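Local atomic coordinates of endoglucanase (Clostridium thermocellum, PDB entry 2YIK), a protein that probably hydrolyses internal beta-1,4-glucosidic bonds of cellulose, acting as a glycoside hydrolase family 9 endoglucanase. Residues 189-194 / 270-275; 405-410 / 416-421. All coordinates share one frame; numbering follows the deposited sequence.

How the contacts relate
Contacts 1 and 2 occupy opposite sides of the chain's centre. Their midpoints are 37 Å apart and their nearest atoms about 22 Å apart, so neither touches the other. They also follow in series along the chain, contact 1 closing before contact 2 opens, all within the family 9 catalytic region. Contact 1 joins a turn and a loop at the surface near the predicted active site: the side chain of His191 is about 7 Å from that of His451 and about 13 Å from the bound zinc ion. Contact 2, away from the annotated sites, is a buried junction between the consecutive helices 392-408 and 416-428.

Contact 1. Residues 189-194 / 270-275; sequences IDHAFW and KGYYGS
His191 and Tyr272 account for nearly all of the 77 Å² buried between residues 189-194 and 270-275, in almost equal shares. Their side chains reach across from opposite directions and slide past one another; the CA atoms of His191 and Tyr272, the nearest pair between the segments, stay 10.9 Å apart, so this is a meeting of rings without backbone contact. The closest approach joins His191 CD2 to Tyr272 CE1 at 3.6 Å, and His191 NE2 lies 3.7 Å from the same Tyr272 CE1. With ring centroids 5.1 Å apart and planes at 81°, the two rings meet obliquely, and no hydrogen bond spans the gap. On the histidine side a type I beta turn runs from Asp190 to Phe193, closed by the bond from Phe193 N to Asp190 O (3.2 Å). His191 occupies the second position of this turn; its CB bond points toward residues 270-275, and CG, anti to the carbonyl carbon (chi1 -63°), brings the CD2-NE2 side of the imidazole to Tyr272. In the (alpha/alpha)6-barrel fold of family 9, the long loops joining helices shape the substrate cleft; residues 270-275 belong to such a connection, between helices 238-257 and 279-293. A weak bond from His191 ND1 to Asp190 OD2 (3.5 Å, 142°) lies in the imidazole plane and may favour this rotation of the ring. Asp190 is itself buried, and its OD2 also pairs with His120 N. The phenol of Tyr272 is tied by its OH to Asp188 OD1, while Trp194, the residue after the turn, meets the ring of His451, the predicted active-site residue, edge-to-face.

Contact 2. Residues 405-410 / 416-421; sequences VYDKHH and KYANWA
Tyr417 packs against both Tyr406 and Asp407, and its side chain can be traced outward from the backbone of helix 416-428. At its root, Tyr417 CB lies 3.8 Å from Asp407 OD1. With CG anti to the carbonyl carbon (chi1 -63°), the ring is set against helix 392-408. There Tyr417 CD2 comes within 3.6 Å of Tyr406 CD1 and is also bordered by Asp407 OD1 close to the ring plane. One atom further, Tyr417 CE2 lies 3.7 Å from Tyr406 CE1. The planes stand at 86° with centroids 5.2 Å apart, an offset edge-to-face pair in which Tyr417 presents its edge to the face of Tyr406. At the tip, Tyr417 OH is hydrogen-bonded to Asp370 OD1. Beside the ring's root, Ala418 N donates to Asp407 OD2 (2.9 Å, 143°), arriving from above the carboxylate plane, while Asp407 OD1 pairs with Ser415 OG. The carboxylate thus faces the first turn of the second helix, where the helix dipole would probably favour its negative charge. The two helices form an alpha-alpha hairpin, covered by helix 363-373 beside Tyr406 and Tyr417 and by helix 499-516 beside Asp407 and Ala418.

Contact 1. Residues 189-194 / 270-275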
loop_
_atom_site.group_PDB
_atom_site.type_symbol
_atom_site.label_atom_id
_atom_site.label_comp_id
_atom_site.label_asym_id
_atom_site.label_seq_id
_atom_site.Cartn_x
_atom_site.Cartn_y
_atom_site.Cartn_z
ATOM N N ILE A 189 7.002 12.834 -17.799
ATOM C CA ILE A 189 5.998 13.309 -18.740
ATOM C C ILE A 189 4.735 13.762 -18.026
ATOM O O ILE A 189 4.263 14.885 -18.231
ATOM C CB ILE A 189 5.650 12.203 -19.774
ATOM C CG1 ILE A 189 6.865 11.960 -20.675
ATOM C CG2 ILE A 189 4.438 12.614 -20.619
ATOM C CD1 ILE A 189 6.742 10.754 -21.594
ATOM N N ASP A 190 4.204 12.895 -17.169
ATOM C CA ASP A 190 2.978 13.175 -16.428
ATOM C C ASP A 190 3.001 14.448 -15.579
ATOM O O ASP A 190 2.021 15.196 -15.543
ATOM C CB ASP A 190 2.626 11.968 -15.548
ATOM C CG ASP A 190 1.317 12.148 -14.792
ATOM O OD1 ASP A 190 0.237 11.995 -15.410
ATOM O OD2 ASP A 190 1.370 12.447 -13.579
ATOM N N HIS A 191 4.111 14.707 -14.898
ATOM C CA HIS A 191 4.192 15.891 -14.051
ATOM C C HIS A 191 4.224 17.226 -14.788
ATOM O O HIS A 191 4.073 18.276 -14.163
ATOM C CB HIS A 191 5.397 15.789 -13.112
ATOM C CG HIS A 191 5.311 14.641 -12.155
ATOM N ND1 HIS A 191 4.221 13.798 -12.111
ATOM C CD2 HIS A 191 6.172 14.199 -11.209
ATOM C CE1 HIS A 191 4.416 12.884 -11.175
ATOM N NE2 HIS A 191 5.590 13.105 -10.612
ATOM N N ALA A 192 4.403 17.195 -16.106
ATOM C CA ALA A 192 4.432 18.433 -16.889
ATOM C C ALA A 192 3.022 18.942 -17.179
ATOM O O ALA A 192 2.855 20.004 -17.784
ATOM C CB ALA A 192 5.185 18.213 -18.205
ATOM N N PHE A 193 2.011 18.187 -16.747
ATOM C CA PHE A 193 0.617 18.570 -16.970
ATOM C C PHE A 193 -0.151 18.615 -15.668
ATOM O O PHE A 193 0.234 17.977 -14.692
ATOM C CB PHE A 193 -0.090 17.579 -17.901
ATOM C CG PHE A 193 0.645 17.317 -19.183
ATOM C CD1 PHE A 193 1.706 16.421 -19.218
ATOM C CD2 PHE A 193 0.284 17.978 -20.354
ATOM C CE1 PHE A 193 2.403 16.179 -20.403
ATOM C CE2 PHE A 193 0.972 17.746 -21.547
ATOM C CZ PHE A 193 2.037 16.843 -21.570
ATOM N N TRP A 194 -1.236 19.384 -15.666
ATOM C CA TRP A 194 -2.097 19.516 -14.504
ATOM C C TRP A 194 -3.527 19.712 -14.983
ATOM O O TRP A 194 -3.905 20.802 -15.409
ATOM C CB TRP A 194 -1.685 20.710 -13.633
ATOM C CG TRP A 194 -2.430 20.752 -12.326
ATOM C CD1 TRP A 194 -3.724 21.150 -12.125
ATOM C CD2 TRP A 194 -1.951 20.295 -11.056
ATOM N NE1 TRP A 194 -4.079 20.965 -10.811
ATOM C CE2 TRP A 194 -3.011 20.442 -10.133
ATOM C CE3 TRP A 194 -0.727 19.773 -10.610
ATOM C CZ2 TRP A 194 -2.884 20.080 -8.786
ATOM C CZ3 TRP A 194 -0.602 19.415 -9.271
ATOM C CH2 TRP A 194 -1.676 19.572 -8.376
ATOM N N LYS A 270 12.538 6.195 -12.078
ATOM C CA LYS A 270 13.747 7.002 -12.017
ATOM C C LYS A 270 13.828 7.725 -10.690
ATOM O O LYS A 270 14.423 7.020 -9.804
ATOM C CB LYS A 270 14.127 7.872 -13.355
ATOM C CG LYS A 270 13.317 7.558 -14.621
ATOM C CD LYS A 270 12.781 8.893 -15.105
ATOM C CE LYS A 270 11.967 8.711 -16.369
ATOM N NZ LYS A 270 12.628 7.811 -17.349
ATOM N N GLY A 271 13.557 9.024 -10.448
ATOM C CA GLY A 271 13.855 9.411 -9.113
ATOM C C GLY A 271 12.644 9.486 -8.215
ATOM O O GLY A 271 12.742 9.912 -7.055
ATOM N N TYR A 272 11.499 9.054 -8.722
ATOM C CA TYR A 272 10.251 9.137 -7.980
ATOM C C TYR A 272 10.108 8.096 -6.883
ATOM O O TYR A 272 9.638 8.404 -5.785
ATOM C CB TYR A 272 9.090 9.069 -8.975
ATOM C CG TYR A 272 9.223 10.106 -10.066
ATOM C CD1 TYR A 272 9.012 11.457 -9.793
ATOM C CD2 TYR A 272 9.651 9.752 -11.348
ATOM C CE1 TYR A 272 9.232 12.436 -10.759
ATOM C CE2 TYR A 272 9.875 10.722 -12.324
ATOM C CZ TYR A 272 9.665 12.065 -12.019
ATOM O OH TYR A 272 9.903 13.043 -12.961
ATOM N N TYR A 273 10.515 6.868 -7.183
ATOM C CA TYR A 273 10.457 5.782 -6.214
ATOM C C TYR A 273 11.718 4.932 -6.296
ATOM O O TYR A 273 11.740 3.881 -6.938
ATOM C CB TYR A 273 9.199 4.928 -6.433
ATOM C CG TYR A 273 7.949 5.605 -5.918
ATOM C CD1 TYR A 273 7.642 5.606 -4.553
ATOM C CD2 TYR A 273 7.120 6.321 -6.779
ATOM C CE1 TYR A 273 6.542 6.315 -4.059
ATOM C CE2 TYR A 273 6.023 7.034 -6.297
ATOM C CZ TYR A 273 5.741 7.027 -4.936
ATOM O OH TYR A 273 4.666 7.749 -4.468
ATOM N N GLY A 274 12.773 5.424 -5.649
ATOM C CA GLY A 274 14.050 4.736 -5.617
ATOM C C GLY A 274 13.998 3.631 -4.582
ATOM O O GLY A 274 13.871 3.891 -3.388
ATOM N N SER A 275 14.113 2.393 -5.042
ATOM C CA SER A 275 14.037 1.224 -4.164
ATOM C C SER A 275 15.357 0.836 -3.510
ATOM O O SER A 275 16.354 0.625 -4.197
ATOM C CB SER A 275 13.489 0.030 -4.957
ATOM O OG SER A 275 13.355 -1.119 -4.142
#

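Contact 2. Residues 405-410 / 416-421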
loop_
_atom_site.group_PDB
_atom_site.type_symbol
_atom_site.label_atom_id
_atom_site.label_comp_id
_atom_site.label_asym_id
_atom_site.label_seq_id
_atom_site.Cartn_x
_atom_site.Cartn_y
_atom_site.Cartn_z
ATOM N N VAL A 405 -1.921 -3.668 15.847
ATOM C CA VAL A 405 -1.809 -5.077 15.491
ATOM C C VAL A 405 -1.125 -5.839 16.642
ATOM O O VAL A 405 -1.508 -6.962 16.978
ATOM C CB VAL A 405 -0.995 -5.255 14.179
ATOM C CG1 VAL A 405 -0.540 -6.707 14.026
ATOM C CG2 VAL A 405 -1.853 -4.844 12.988
ATOM N N TYR A 406 -0.122 -5.215 17.255
ATOM C CA TYR A 406 0.589 -5.846 18.366
ATOM C C TYR A 406 -0.369 -6.090 19.532
ATOM O O TYR A 406 -0.388 -7.180 20.113
ATOM C CB TYR A 406 1.745 -4.964 18.849
ATOM C CG TYR A 406 2.568 -5.591 19.955
ATOM C CD1 TYR A 406 2.174 -5.490 21.290
ATOM C CD2 TYR A 406 3.734 -6.295 19.667
ATOM C CE1 TYR A 406 2.921 -6.077 22.307
ATOM C CE2 TYR A 406 4.492 -6.881 20.674
ATOM C CZ TYR A 406 4.081 -6.767 21.992
ATOM O OH TYR A 406 4.841 -7.320 23.000
ATOM N N ASP A 407 -1.163 -5.078 19.874
ATOM C CA ASP A 407 -2.101 -5.222 20.978
ATOM C C ASP A 407 -3.173 -6.257 20.674
ATOM O O ASP A 407 -3.593 -6.997 21.568
ATOM C CB ASP A 407 -2.748 -3.875 21.334
ATOM C CG ASP A 407 -1.817 -2.978 22.150
ATOM O OD1 ASP A 407 -0.694 -3.424 22.468
ATOM O OD2 ASP A 407 -2.204 -1.834 22.477
ATOM N N LYS A 408 -3.610 -6.315 19.419
ATOM C CA LYS A 408 -4.624 -7.287 19.053
ATOM C C LYS A 408 -4.104 -8.689 19.347
ATOM O O LYS A 408 -4.822 -9.529 19.895
ATOM C CB LYS A 408 -4.981 -7.198 17.570
ATOM C CG LYS A 408 -5.911 -8.324 17.129
ATOM C CD LYS A 408 -6.069 -8.399 15.618
ATOM C CE LYS A 408 -6.743 -9.715 15.212
ATOM N NZ LYS A 408 -6.764 -9.919 13.735
ATOM N N HIS A 409 -2.842 -8.926 19.007
ATOM C CA HIS A 409 -2.249 -10.234 19.201
ATOM C C HIS A 409 -1.650 -10.511 20.568
ATOM O O HIS A 409 -0.995 -11.536 20.774
ATOM C CB HIS A 409 -1.238 -10.475 18.088
ATOM C CG HIS A 409 -1.870 -10.552 16.738
ATOM N ND1 HIS A 409 -2.574 -11.661 16.311
ATOM C CD2 HIS A 409 -1.992 -9.635 15.751
ATOM C CE1 HIS A 409 -3.100 -11.418 15.129
ATOM N NE2 HIS A 409 -2.763 -10.192 14.763
ATOM N N HIS A 410 -1.888 -9.603 21.505
ATOM C CA HIS A 410 -1.410 -9.771 22.867
ATOM C C HIS A 410 -2.554 -9.515 23.842
ATOM O O HIS A 410 -2.517 -8.572 24.629
ATOM C CB HIS A 410 -0.231 -8.830 23.162
ATOM C CG HIS A 410 1.037 -9.225 22.471
ATOM N ND1 HIS A 410 1.268 -8.970 21.132
ATOM C CD2 HIS A 410 2.108 -9.935 22.898
ATOM C CE1 HIS A 410 2.415 -9.507 20.770
ATOM N NE2 HIS A 410 2.948 -10.103 21.828
ATOM N N LYS A 416 -0.381 0.414 26.351
ATOM C CA LYS A 416 0.281 1.698 26.180
ATOM C C LYS A 416 0.513 1.932 24.673
ATOM O O LYS A 416 0.571 3.076 24.229
ATOM C CB LYS A 416 1.621 1.720 26.943
ATOM C CG LYS A 416 2.619 0.641 26.514
ATOM C CD LYS A 416 3.915 0.734 27.322
ATOM C CE LYS A 416 4.855 -0.396 26.916
ATOM N NZ LYS A 416 6.119 -0.401 27.705
ATOM N N TYR A 417 0.651 0.868 23.877
ATOM C CA TYR A 417 0.867 1.066 22.433
ATOM C C TYR A 417 -0.381 1.646 21.764
ATOM O O TYR A 417 -0.315 2.691 21.116
ATOM C CB TYR A 417 1.285 -0.242 21.738
ATOM C CG TYR A 417 2.610 -0.778 22.238
ATOM C CD1 TYR A 417 3.650 0.090 22.587
ATOM C CD2 TYR A 417 2.822 -2.149 22.384
ATOM C CE1 TYR A 417 4.859 -0.390 23.073
ATOM C CE2 TYR A 417 4.034 -2.641 22.870
ATOM C CZ TYR A 417 5.045 -1.759 23.216
ATOM O OH TYR A 417 6.233 -2.247 23.722
ATOM N N ALA A 418 -1.515 0.970 21.927
ATOM C CA ALA A 418 -2.768 1.445 21.356
ATOM C C ALA A 418 -3.122 2.823 21.919
ATOM O O ALA A 418 -3.594 3.694 21.191
ATOM C CB ALA A 418 -3.886 0.458 21.657
ATOM N N ASN A 419 -2.903 3.016 23.219
ATOM C CA ASN A 419 -3.197 4.301 23.844
ATOM C C ASN A 419 -2.351 5.371 23.171
ATOM O O ASN A 419 -2.829 6.477 22.911
ATOM C CB ASN A 419 -2.900 4.266 25.349
ATOM C CG ASN A 419 -3.782 3.278 26.090
ATOM O OD1 ASN A 419 -4.890 2.978 25.652
ATOM N ND2 ASN A 419 -3.297 2.776 27.222
ATOM N N TRP A 420 -1.094 5.038 22.888
ATOM C CA TRP A 420 -0.200 5.974 22.219
ATOM C C TRP A 420 -0.712 6.249 20.804
ATOM O O TRP A 420 -0.749 7.401 20.355
ATOM C CB TRP A 420 1.209 5.398 22.130
ATOM C CG TRP A 420 2.097 6.189 21.220
ATOM C CD1 TRP A 420 2.732 7.360 21.507
ATOM C CD2 TRP A 420 2.410 5.885 19.853
ATOM N NE1 TRP A 420 3.424 7.808 20.404
ATOM C CE2 TRP A 420 3.244 6.922 19.377
ATOM C CE3 TRP A 420 2.067 4.840 18.988
ATOM C CZ2 TRP A 420 3.741 6.940 18.065
ATOM C CZ3 TRP A 420 2.560 4.858 17.686
ATOM C CH2 TRP A 420 3.390 5.904 17.238
ATOM N N ALA A 421 -1.087 5.183 20.100
ATOM C CA ALA A 421 -1.595 5.310 18.734
ATOM C C ALA A 421 -2.777 6.279 18.715
ATOM O O ALA A 421 -2.882 7.133 17.836
ATOM C CB ALA A 421 -2.029 3.945 18.200
#